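Local coordinates for protein BauA (Acinetobacter baumannii, PDB 6HCP) that serves as the outer-membrane receptor for ferric preacinetobactin, probably carrying this iron-siderophore complex into the cell as a TonB-dependent transporter, at residues Ile84-Tyr92 with Arg576-Leu584; Thr523-Thr534 with Arg559-Ser570. All blocks are in the same frame, centred on the assembly; numbering follows the deposited sequence.

Interaction 1: Ile84-Tyr92 with Arg576-Leu584; sequences IAATDPSIY and RLMGGFTYL. With C8E ((hydroxyethyloxy)tri(ethyloxy)octane), chain B.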
loop_
_atom_site.group_PDB
_atom_site.type_symbol
_atom_site.label_atom_id
_atom_site.label_comp_id
_atom_site.label_asym_id
_atom_site.label_seq_id
_atom_site.Cartn_x
_atom_site.Cartn_y
_atom_site.Cartn_z
ATOM N N ILE A 84 -24.027 4.055 9.401
ATOM C CA ILE A 84 -25.185 3.189 9.114
ATOM C C ILE A 84 -24.962 2.305 7.878
ATOM O O ILE A 84 -25.667 1.301 7.723
ATOM C CB ILE A 84 -26.485 4.006 8.983
ATOM C CG1 ILE A 84 -26.466 4.921 7.755
ATOM C CG2 ILE A 84 -26.732 4.759 10.281
ATOM C CD1 ILE A 84 -27.796 5.621 7.488
ATOM N N ALA A 85 -24.051 2.678 6.979
ATOM C CA ALA A 85 -23.899 1.957 5.716
ATOM C C ALA A 85 -22.821 0.868 5.811
ATOM O O ALA A 85 -22.727 0.030 4.936
ATOM C CB ALA A 85 -23.584 2.909 4.585
ATOM N N ALA A 86 -21.955 0.930 6.818
ATOM C CA ALA A 86 -20.730 0.103 6.779
ATOM C C ALA A 86 -21.091 -1.393 6.738
ATOM O O ALA A 86 -20.523 -2.142 5.970
ATOM C CB ALA A 86 -19.840 0.444 7.949
ATOM N N THR A 87 -22.044 -1.828 7.563
ATOM C CA THR A 87 -22.356 -3.246 7.685
ATOM C C THR A 87 -23.781 -3.596 7.245
ATOM O O THR A 87 -24.184 -4.749 7.366
ATOM C CB THR A 87 -22.123 -3.733 9.124
ATOM O OG1 THR A 87 -22.893 -2.960 10.054
ATOM C CG2 THR A 87 -20.652 -3.656 9.469
ATOM N N ASP A 88 -24.597 -2.599 6.880
ATOM C CA ASP A 88 -26.025 -2.861 6.660
ATOM C C ASP A 88 -26.275 -3.070 5.173
ATOM O O ASP A 88 -26.165 -2.144 4.371
ATOM C CB ASP A 88 -26.876 -1.711 7.196
ATOM C CG ASP A 88 -28.371 -1.995 7.205
ATOM O OD1 ASP A 88 -28.825 -2.841 6.396
ATOM O OD2 ASP A 88 -29.061 -1.314 7.977
ATOM N N PRO A 89 -26.573 -4.306 4.739
ATOM C CA PRO A 89 -26.748 -4.586 3.312
ATOM C C PRO A 89 -28.026 -3.993 2.699
ATOM O O PRO A 89 -28.203 -4.053 1.483
ATOM C CB PRO A 89 -26.841 -6.119 3.276
ATOM C CG PRO A 89 -27.462 -6.476 4.617
ATOM C CD PRO A 89 -26.915 -5.453 5.591
ATOM N N SER A 90 -28.895 -3.418 3.533
ATOM C CA SER A 90 -30.081 -2.742 3.024
ATOM C C SER A 90 -29.839 -1.238 2.867
ATOM O O SER A 90 -30.767 -0.491 2.531
ATOM C CB SER A 90 -31.275 -3.028 3.920
ATOM O OG SER A 90 -31.678 -4.381 3.757
ATOM N N ILE A 91 -28.612 -0.780 3.145
ATOM C CA ILE A 91 -28.290 0.620 2.932
ATOM C C ILE A 91 -27.198 0.713 1.857
ATOM O O ILE A 91 -26.272 -0.087 1.830
ATOM C CB ILE A 91 -27.883 1.271 4.267
ATOM C CG1 ILE A 91 -29.052 1.152 5.259
ATOM C CG2 ILE A 91 -27.426 2.705 4.049
ATOM C CD1 ILE A 91 -28.917 1.928 6.509
ATOM N N TYR A 92 -27.375 1.646 0.927
ATOM C CA TYR A 92 -26.409 1.834 -0.143
ATOM C C TYR A 92 -25.990 3.298 -0.209
ATOM O O TYR A 92 -26.841 4.192 -0.197
ATOM C CB TYR A 92 -26.982 1.421 -1.497
ATOM C CG TYR A 92 -26.039 1.669 -2.643
ATOM C CD1 TYR A 92 -24.881 0.914 -2.784
ATOM C CD2 TYR A 92 -26.241 2.729 -3.518
ATOM C CE1 TYR A 92 -23.935 1.226 -3.749
ATOM C CE2 TYR A 92 -25.310 3.045 -4.488
ATOM C CZ TYR A 92 -24.175 2.261 -4.635
ATOM O OH TYR A 92 -23.250 2.599 -5.572
ATOM N N ARG A 576 -16.552 -10.193 17.457
ATOM C CA ARG A 576 -17.760 -9.485 17.089
ATOM C C ARG A 576 -17.933 -9.571 15.572
ATOM O O ARG A 576 -16.964 -9.500 14.835
ATOM C CB ARG A 576 -17.680 -8.040 17.582
ATOM C CG ARG A 576 -17.674 -7.929 19.102
ATOM C CD ARG A 576 -17.434 -6.526 19.581
ATOM N NE ARG A 576 -16.098 -6.068 19.301
ATOM C CZ ARG A 576 -15.011 -6.430 19.984
ATOM N NH1 ARG A 576 -13.825 -6.056 19.556
ATOM N NH2 ARG A 576 -15.102 -7.214 21.041
ATOM N N LEU A 577 -19.184 -9.721 15.138
ATOM C CA LEU A 577 -19.524 -9.863 13.737
ATOM C C LEU A 577 -20.841 -9.132 13.468
ATOM O O LEU A 577 -21.838 -9.419 14.144
ATOM C CB LEU A 577 -19.698 -11.352 13.471
ATOM C CG LEU A 577 -19.786 -11.775 12.016
ATOM C CD1 LEU A 577 -18.525 -11.368 11.266
ATOM C CD2 LEU A 577 -19.987 -13.279 11.954
ATOM N N MET A 578 -20.842 -8.255 12.454
ATOM C CA MET A 578 -22.031 -7.493 12.005
ATOM C C MET A 578 -22.048 -7.482 10.469
ATOM O O MET A 578 -21.017 -7.244 9.833
ATOM C CB MET A 578 -21.988 -6.035 12.482
ATOM C CG MET A 578 -22.159 -5.840 13.976
ATOM S SD MET A 578 -21.635 -4.178 14.521
ATOM C CE MET A 578 -22.728 -3.141 13.552
ATOM N N GLY A 579 -23.212 -7.746 9.875
ATOM C CA GLY A 579 -23.347 -7.655 8.445
ATOM C C GLY A 579 -24.549 -8.410 7.947
ATOM O O GLY A 579 -25.511 -8.638 8.682
ATOM N N GLY A 580 -24.507 -8.756 6.669
ATOM C CA GLY A 580 -25.601 -9.443 6.043
ATOM C C GLY A 580 -25.518 -9.420 4.530
ATOM O O GLY A 580 -24.533 -8.933 3.918
ATOM N N PHE A 581 -26.580 -9.953 3.940
ATOM C CA PHE A 581 -26.751 -10.122 2.503
ATOM C C PHE A 581 -28.154 -9.635 2.140
ATOM O O PHE A 581 -29.116 -9.886 2.871
ATOM C CB PHE A 581 -26.603 -11.592 2.091
ATOM C CG PHE A 581 -25.324 -12.235 2.565
ATOM C CD1 PHE A 581 -25.206 -12.711 3.863
ATOM C CD2 PHE A 581 -24.211 -12.300 1.740
ATOM C CE1 PHE A 581 -23.994 -13.202 4.333
ATOM C CE2 PHE A 581 -23.025 -12.867 2.187
ATOM C CZ PHE A 581 -22.900 -13.258 3.500
ATOM N N THR A 582 -28.260 -8.932 1.010
ATOM C CA THR A 582 -29.561 -8.559 0.482
ATOM C C THR A 582 -29.638 -8.825 -1.020
ATOM O O THR A 582 -28.643 -8.744 -1.726
ATOM C CB THR A 582 -29.866 -7.080 0.701
ATOM O OG1 THR A 582 -28.732 -6.381 0.167
ATOM C CG2 THR A 582 -30.152 -6.744 2.147
ATOM N N TYR A 583 -30.838 -9.212 -1.457
ATOM C CA TYR A 583 -31.239 -9.178 -2.846
ATOM C C TYR A 583 -32.382 -8.166 -2.989
ATOM O O TYR A 583 -33.342 -8.195 -2.218
ATOM C CB TYR A 583 -31.726 -10.547 -3.333
ATOM C CG TYR A 583 -32.319 -10.512 -4.722
ATOM C CD1 TYR A 583 -31.515 -10.312 -5.842
ATOM C CD2 TYR A 583 -33.698 -10.525 -4.912
ATOM C CE1 TYR A 583 -32.066 -10.113 -7.101
ATOM C CE2 TYR A 583 -34.262 -10.372 -6.170
ATOM C CZ TYR A 583 -33.443 -10.164 -7.268
ATOM O OH TYR A 583 -34.008 -10.046 -8.508
ATOM N N LEU A 584 -32.216 -7.237 -3.927
ATOM C CA LEU A 584 -33.195 -6.200 -4.206
ATOM C C LEU A 584 -33.568 -6.255 -5.685
ATOM O O LEU A 584 -32.682 -6.331 -6.551
ATOM C CB LEU A 584 -32.560 -4.856 -3.847
ATOM C CG LEU A 584 -33.362 -3.615 -4.212
ATOM C CD1 LEU A 584 -34.550 -3.474 -3.277
ATOM C CD2 LEU A 584 -32.482 -2.384 -4.145
HETATM C C1 C8E B . -31.068 -13.696 1.962
HETATM C C2 C8E B . -29.967 -14.085 1.009
HETATM C C3 C8E B . -29.601 -12.946 0.063
HETATM C C4 C8E B . -28.437 -13.371 -0.833
HETATM C C5 C8E B . -27.903 -12.225 -1.685
HETATM C C6 C8E B . -26.465 -12.479 -2.130
HETATM C C7 C8E B . -25.840 -11.215 -2.710
HETATM C C8 C8E B . -24.303 -11.255 -2.739
HETATM O O9 C8E B . -23.782 -10.533 -3.849
HETATM C C10 C8E B . -22.643 -9.691 -3.624
HETATM C C11 C8E B . -22.227 -8.955 -4.887
HETATM O O12 C8E B . -21.174 -9.591 -5.615
HETATM C C13 C8E B . -21.569 -9.933 -6.977
HETATM C C14 C8E B . -20.827 -9.124 -8.066
HETATM O O15 C8E B . -21.586 -8.801 -9.273
HETATM C C16 C8E B . -20.974 -7.742 -10.084
HETATM C C17 C8E B . -21.771 -7.264 -11.339
HETATM O O18 C8E B . -20.866 -6.413 -12.117
#
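Thr87 and Pro89 in a plug-domain loop lie against Gly579, Gly580 and Thr582 on the barrel strand, the touching backbones running 27° apart. Thr87 and Gly579 approach to 4.6 Å between CA atoms, and Gly579 CA makes a CA-H...O contact of 3.2 Å with Thr87 O. Two glycines suit this wall: Gly579 has backbone angles that are strained for residues with a CB, while bare Gly580 lets Pro89 CG settle 3.5 Å from Gly580 C. Proline fits the second position of the type I turn Asp88-Ile91. That turn is reinforced by an Asx turn, in which Asp88 OD1 accepts from Ser90 N at 2.9 Å. Thr582 OG1 donates to Pro89 O over 2.7 Å, arriving from above the carbonyl plane. A chi1 of 52° sets this hydroxyl between the backbone N and carbonyl carbon and turns CG2 to Ser90 OG, 3.2 Å away; Ser90 OG itself bonds to Glu564. The neighbouring Phe581 points away from the plug, its CB near the octyl tail of a bound detergent. Around this seam, Tyr67 of strand 64-68 and Tyr71 of helix 69-75 pack on Thr87, and Lys610 of barrel strand 599-618 bonds to the carbonyls of Ala85, Asp88 and Ile91.

Interaction 2: Thr523-Thr534 with Arg559-Ser570; sequences TFAHTLSAFEIT and RNRGIEWSFFGS. With C8E ((hydroxyethyloxy)tri(ethyloxy)octane), chain C; EDO (1,2-ethanediol), chain U; EDO (1,2-ethanediol), chain S.
Phe531 lays its ring over Gly562, whose CA sits 3.8 Å from the ring centroid in a CH-pi contact. The two residues form a hydrogen-bonded pair in adjacent antiparallel strands of the transmembrane beta-barrel. A chi1 of 64° folds the ring across the neighbouring strand, and glycine suits the spot because it offers only backbone beneath. Small Ala525 plays a similar part farther along, its CB lying over the Phe568 ring, 4.0 Å from the centroid. These residues point into the barrel, where Phe57 of the plug and Tyr38 of the N-terminal loop both meet Phe568 edge-to-face. On the other side of the strands Leu528 CD1 rests on Trp565 CB at 4.0 Å; bound detergent also touches Trp565 there, consistent with a lipid-facing surface. At the edge of the same indole, Trp565 NE1 donates to His526 ND1 (3.0 Å, 163°), with the two rings rim to rim and nearly coplanar, so the indole N-H is satisfied. At one end Thr523 OG1 donates to Ser570 O, and Ser570 N returns a nearly straight bond to Thr523 O. At the other lies a charged cluster: Arg559 NE lies over the face of the Arg561 guanidinium, and Glu532 probably offsets both charges. Glu532 OE1 is gripped side-on by two nitrogens from one face of the carboxylate, Arg561 NE at 2.7 Å and Arg561 NH2 at 3.1 Å.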
loop_
_atom_site.group_PDB
_atom_site.type_symbol
_atom_site.label_atom_id
_atom_site.label_comp_id
_atom_site.label_asym_id
_atom_site.label_seq_id
_atom_site.Cartn_x
_atom_site.Cartn_y
_atom_site.Cartn_z
ATOM N N THR A 523 -26.069 -13.831 22.642
ATOM C CA THR A 523 -25.010 -12.862 22.405
ATOM C C THR A 523 -24.877 -12.567 20.899
ATOM O O THR A 523 -24.065 -11.729 20.503
ATOM C CB THR A 523 -23.656 -13.334 22.965
ATOM O OG1 THR A 523 -23.285 -14.482 22.206
ATOM C CG2 THR A 523 -23.704 -13.643 24.449
ATOM N N PHE A 524 -25.676 -13.257 20.086
ATOM C CA PHE A 524 -25.692 -13.071 18.644
ATOM C C PHE A 524 -27.142 -13.127 18.165
ATOM O O PHE A 524 -27.888 -14.003 18.574
ATOM C CB PHE A 524 -24.852 -14.152 17.960
ATOM C CG PHE A 524 -24.428 -13.838 16.549
ATOM C CD1 PHE A 524 -23.607 -12.760 16.286
ATOM C CD2 PHE A 524 -24.818 -14.644 15.488
ATOM C CE1 PHE A 524 -23.192 -12.489 14.987
ATOM C CE2 PHE A 524 -24.348 -14.412 14.203
ATOM C CZ PHE A 524 -23.534 -13.332 13.955
ATOM N N ALA A 525 -27.485 -12.249 17.216
ATOM C CA ALA A 525 -28.860 -12.093 16.750
ATOM C C ALA A 525 -28.893 -12.030 15.221
ATOM O O ALA A 525 -27.935 -11.548 14.580
ATOM C CB ALA A 525 -29.441 -10.838 17.357
ATOM N N HIS A 526 -29.990 -12.542 14.665
ATOM C CA HIS A 526 -30.274 -12.580 13.230
ATOM C C HIS A 526 -31.628 -11.921 12.946
ATOM O O HIS A 526 -32.580 -12.089 13.725
ATOM C CB HIS A 526 -30.354 -14.024 12.715
ATOM C CG HIS A 526 -29.081 -14.787 12.798
ATOM N ND1 HIS A 526 -28.281 -15.007 11.692
ATOM C CD2 HIS A 526 -28.532 -15.489 13.815
ATOM C CE1 HIS A 526 -27.260 -15.768 12.044
ATOM N NE2 HIS A 526 -27.365 -16.028 13.355
ATOM N N THR A 527 -31.742 -11.299 11.762
ATOM C CA THR A 527 -33.018 -10.855 11.187
ATOM C C THR A 527 -33.091 -11.355 9.744
ATOM O O THR A 527 -32.092 -11.276 8.995
ATOM C CB THR A 527 -33.162 -9.328 11.233
ATOM O OG1 THR A 527 -33.008 -8.891 12.583
ATOM C CG2 THR A 527 -34.494 -8.830 10.712
ATOM N N LEU A 528 -34.247 -11.914 9.378
ATOM C CA LEU A 528 -34.532 -12.284 8.022
ATOM C C LEU A 528 -35.851 -11.624 7.628
ATOM O O LEU A 528 -36.850 -11.861 8.287
ATOM C CB LEU A 528 -34.606 -13.810 7.893
ATOM C CG LEU A 528 -34.982 -14.322 6.503
ATOM C CD1 LEU A 528 -33.867 -14.041 5.502
ATOM C CD2 LEU A 528 -35.309 -15.805 6.515
ATOM N N SER A 529 -35.834 -10.738 6.624
ATOM C CA SER A 529 -37.077 -10.074 6.223
ATOM C C SER A 529 -37.216 -9.961 4.705
ATOM O O SER A 529 -36.246 -9.930 3.968
ATOM C CB SER A 529 -37.231 -8.736 6.892
ATOM O OG SER A 529 -36.066 -7.968 6.765
ATOM N N ALA A 530 -38.482 -9.936 4.278
ATOM C CA ALA A 530 -38.866 -9.790 2.907
ATOM C C ALA A 530 -39.890 -8.657 2.823
ATOM O O ALA A 530 -40.744 -8.514 3.695
ATOM C CB ALA A 530 -39.427 -11.081 2.389
ATOM N N PHE A 531 -39.791 -7.845 1.775
ATOM C CA PHE A 531 -40.645 -6.695 1.663
ATOM C C PHE A 531 -40.984 -6.445 0.199
ATOM O O PHE A 531 -40.258 -6.820 -0.704
ATOM C CB PHE A 531 -39.979 -5.462 2.283
ATOM C CG PHE A 531 -38.711 -5.029 1.587
ATOM C CD1 PHE A 531 -38.750 -4.235 0.454
ATOM C CD2 PHE A 531 -37.475 -5.393 2.089
ATOM C CE1 PHE A 531 -37.577 -3.831 -0.172
ATOM C CE2 PHE A 531 -36.306 -4.995 1.462
ATOM C CZ PHE A 531 -36.359 -4.194 0.342
ATOM N N GLU A 532 -42.115 -5.773 0.003
ATOM C CA GLU A 532 -42.471 -5.177 -1.256
ATOM C C GLU A 532 -42.942 -3.754 -0.970
ATOM O O GLU A 532 -43.798 -3.538 -0.099
ATOM C CB GLU A 532 -43.565 -5.972 -1.975
ATOM C CG GLU A 532 -44.062 -5.279 -3.226
ATOM C CD GLU A 532 -45.097 -6.064 -4.021
ATOM O OE1 GLU A 532 -44.731 -7.103 -4.595
ATOM O OE2 GLU A 532 -46.261 -5.667 -3.999
ATOM N N ILE A 533 -42.308 -2.787 -1.641
ATOM C CA ILE A 533 -42.639 -1.388 -1.424
ATOM C C ILE A 533 -42.919 -0.777 -2.798
ATOM O O ILE A 533 -41.993 -0.722 -3.620
ATOM C CB ILE A 533 -41.494 -0.628 -0.740
ATOM C CG1 ILE A 533 -41.120 -1.215 0.621
ATOM C CG2 ILE A 533 -41.829 0.853 -0.637
ATOM C CD1 ILE A 533 -39.752 -0.783 1.119
ATOM N N THR A 534 -44.095 -0.164 -2.952
ATOM C CA THR A 534 -44.428 0.573 -4.161
ATOM C C THR A 534 -44.389 2.064 -3.872
ATOM O O THR A 534 -44.977 2.529 -2.908
ATOM C CB THR A 534 -45.786 0.144 -4.743
ATOM O OG1 THR A 534 -46.787 0.351 -3.747
ATOM C CG2 THR A 534 -45.775 -1.301 -5.187
ATOM N N ARG A 559 -41.449 -0.314 -7.937
ATOM C CA ARG A 559 -41.718 -1.389 -7.010
ATOM C C ARG A 559 -40.403 -2.056 -6.619
ATOM O O ARG A 559 -39.730 -2.633 -7.461
ATOM C CB ARG A 559 -42.617 -2.454 -7.649
ATOM C CG ARG A 559 -43.030 -3.558 -6.687
ATOM C CD ARG A 559 -43.886 -4.622 -7.373
ATOM N NE ARG A 559 -43.165 -5.323 -8.425
ATOM C CZ ARG A 559 -43.726 -5.792 -9.544
ATOM N NH1 ARG A 559 -42.983 -6.339 -10.487
ATOM N NH2 ARG A 559 -45.034 -5.733 -9.705
ATOM N N ASN A 560 -40.070 -1.959 -5.331
ATOM C CA ASN A 560 -38.879 -2.581 -4.771
ATOM C C ASN A 560 -39.291 -3.809 -3.953
ATOM O O ASN A 560 -39.993 -3.692 -2.950
ATOM C CB ASN A 560 -38.094 -1.610 -3.883
ATOM C CG ASN A 560 -37.349 -0.533 -4.629
ATOM O OD1 ASN A 560 -37.634 -0.265 -5.800
ATOM N ND2 ASN A 560 -36.478 0.177 -3.912
ATOM N N ARG A 561 -38.840 -4.972 -4.410
ATOM C CA ARG A 561 -38.988 -6.197 -3.693
ATOM C C ARG A 561 -37.611 -6.606 -3.184
ATOM O O ARG A 561 -36.635 -6.563 -3.929
ATOM C CB ARG A 561 -39.543 -7.307 -4.592
ATOM C CG ARG A 561 -40.997 -7.127 -4.998
ATOM C CD ARG A 561 -41.408 -8.102 -6.104
ATOM N NE ARG A 561 -42.854 -8.067 -6.282
ATOM C CZ ARG A 561 -43.524 -8.559 -7.330
ATOM N NH1 ARG A 561 -42.888 -9.168 -8.313
ATOM N NH2 ARG A 561 -44.840 -8.463 -7.364
ATOM N N GLY A 562 -37.553 -7.066 -1.939
ATOM C CA GLY A 562 -36.275 -7.384 -1.371
ATOM C C GLY A 562 -36.345 -8.491 -0.341
ATOM O O GLY A 562 -37.384 -8.731 0.286
ATOM N N ILE A 563 -35.187 -9.114 -0.128
ATOM C CA ILE A 563 -34.954 -10.059 0.935
ATOM C C ILE A 563 -33.644 -9.666 1.629
ATOM O O ILE A 563 -32.654 -9.360 0.964
ATOM C CB ILE A 563 -34.880 -11.489 0.373
ATOM C CG1 ILE A 563 -36.196 -11.933 -0.270
ATOM C CG2 ILE A 563 -34.428 -12.462 1.450
ATOM C CD1 ILE A 563 -36.039 -13.138 -1.164
ATOM N N GLU A 564 -33.664 -9.671 2.963
ATOM C CA GLU A 564 -32.562 -9.198 3.816
ATOM C C GLU A 564 -32.243 -10.281 4.861
ATOM O O GLU A 564 -33.140 -10.703 5.576
ATOM C CB GLU A 564 -32.972 -7.918 4.554
ATOM C CG GLU A 564 -33.651 -6.848 3.702
ATOM C CD GLU A 564 -34.497 -5.853 4.492
ATOM O OE1 GLU A 564 -34.226 -4.641 4.432
ATOM O OE2 GLU A 564 -35.422 -6.298 5.185
ATOM N N TRP A 565 -30.970 -10.698 4.963
ATOM C CA TRP A 565 -30.490 -11.466 6.092
ATOM C C TRP A 565 -29.366 -10.684 6.755
ATOM O O TRP A 565 -28.394 -10.356 6.092
ATOM C CB TRP A 565 -30.009 -12.862 5.669
ATOM C CG TRP A 565 -29.323 -13.603 6.774
ATOM C CD1 TRP A 565 -29.676 -13.632 8.094
ATOM C CD2 TRP A 565 -28.144 -14.419 6.664
ATOM N NE1 TRP A 565 -28.774 -14.372 8.814
ATOM C CE2 TRP A 565 -27.840 -14.889 7.959
ATOM C CE3 TRP A 565 -27.324 -14.813 5.601
ATOM C CZ2 TRP A 565 -26.742 -15.714 8.216
ATOM C CZ3 TRP A 565 -26.219 -15.595 5.861
ATOM C CH2 TRP A 565 -25.941 -16.049 7.151
ATOM N N SER A 566 -29.560 -10.277 8.013
ATOM C CA SER A 566 -28.510 -9.555 8.710
ATOM C C SER A 566 -28.348 -10.090 10.136
ATOM O O SER A 566 -29.175 -10.861 10.626
ATOM C CB SER A 566 -28.749 -8.071 8.694
ATOM O OG SER A 566 -29.974 -7.774 9.305
ATOM N N PHE A 567 -27.240 -9.707 10.770
ATOM C CA PHE A 567 -26.884 -10.255 12.079
ATOM C C PHE A 567 -25.957 -9.277 12.779
ATOM O O PHE A 567 -25.306 -8.433 12.139
ATOM C CB PHE A 567 -26.251 -11.642 11.929
ATOM C CG PHE A 567 -25.272 -11.760 10.790
ATOM C CD1 PHE A 567 -23.991 -11.254 10.911
ATOM C CD2 PHE A 567 -25.670 -12.254 9.559
ATOM C CE1 PHE A 567 -23.122 -11.276 9.834
ATOM C CE2 PHE A 567 -24.790 -12.287 8.489
ATOM C CZ PHE A 567 -23.528 -11.772 8.624
ATOM N N PHE A 568 -25.899 -9.390 14.112
ATOM C CA PHE A 568 -24.980 -8.586 14.889
ATOM C C PHE A 568 -24.685 -9.302 16.208
ATOM O O PHE A 568 -25.453 -10.169 16.644
ATOM C CB PHE A 568 -25.557 -7.195 15.158
ATOM C CG PHE A 568 -26.909 -7.190 15.827
ATOM C CD1 PHE A 568 -27.022 -7.373 17.199
ATOM C CD2 PHE A 568 -28.065 -6.982 15.093
ATOM C CE1 PHE A 568 -28.254 -7.320 17.827
ATOM C CE2 PHE A 568 -29.304 -6.927 15.723
ATOM C CZ PHE A 568 -29.399 -7.131 17.086
ATOM N N GLY A 569 -23.601 -8.879 16.847
ATOM C CA GLY A 569 -23.272 -9.345 18.185
ATOM C C GLY A 569 -21.955 -10.090 18.211
ATOM O O GLY A 569 -21.020 -9.762 17.475
ATOM N N SER A 570 -21.873 -11.047 19.135
ATOM C CA SER A 570 -20.660 -11.783 19.416
ATOM C C SER A 570 -20.962 -13.267 19.288
ATOM O O SER A 570 -21.651 -13.832 20.123
ATOM C CB SER A 570 -20.123 -11.446 20.783
ATOM O OG SER A 570 -19.060 -12.324 21.110
HETATM C C1 C8E C . -37.077 -11.234 -4.340
HETATM C C2 C8E C . -37.909 -10.505 -3.303
HETATM C C3 C8E C . -39.030 -11.362 -2.718
HETATM C C4 C8E C . -40.131 -10.527 -2.071
HETATM C C5 C8E C . -41.490 -10.901 -2.650
HETATM C C6 C8E C . -42.607 -10.106 -1.989
HETATM C C7 C8E C . -42.446 -10.050 -0.468
HETATM C C8 C8E C . -43.735 -9.577 0.197
HETATM O O9 C8E C . -43.655 -9.833 1.595
HETATM C C10 C8E C . -44.778 -9.294 2.304
HETATM C C11 C8E C . -45.810 -10.380 2.645
HETATM O O12 C8E C . -46.874 -9.851 3.458
HETATM C C13 C8E C . -47.575 -10.833 4.229
HETATM C C14 C8E C . -48.294 -10.148 5.384
HETATM O O15 C8E C . -48.305 -8.722 5.218
HETATM C C16 C8E C . -49.630 -8.191 5.075
HETATM C C17 C8E C . -49.917 -7.096 6.098
HETATM O O18 C8E C . -49.945 -7.613 7.437
HETATM C C19 C8E C . -51.268 -7.915 7.890
HETATM C C20 C8E C . -51.252 -8.130 9.393
HETATM O O21 C8E C . -50.068 -7.484 9.862
HETATM C C1 EDO U . -21.454 -6.241 18.020
HETATM O O1 EDO U . -21.772 -6.521 16.638
HETATM C C2 EDO U . -22.722 -5.698 18.672
HETATM O O2 EDO U . -22.420 -5.018 19.864
HETATM C C1 EDO S . -47.851 -2.791 -0.520
HETATM O O1 EDO S . -49.198 -3.213 -0.741
HETATM C C2 EDO S . -46.978 -3.625 -1.411
HETATM O O2 EDO S . -47.436 -3.428 -2.751
HETATM O O HOH W 1 -47.246 -5.497 -7.219
#

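How the interactions relate
Starting from the N terminus, the chain first builds the plug, which includes residues 84-92, and then winds through most of the barrel before strand 575-590 returns to it. Interaction 1 thus closes a loop of nearly 500 residues and ties plug to barrel wall. Interaction 2 is nested inside that loop: it closes a short one between the neighbouring antiparallel strands 524-541 and 549-569, joining two adjacent strands of the wall. Strand 549-569 then pairs with strand 575-590, so the two contacts share a continuous run of barrel. Their centres are 9 Å apart. Phe581 N probably bonds to Trp565 O between the strands, while the two contacts also meet at Glu564, which belongs to interaction 2 and faces the plug loop of interaction 1.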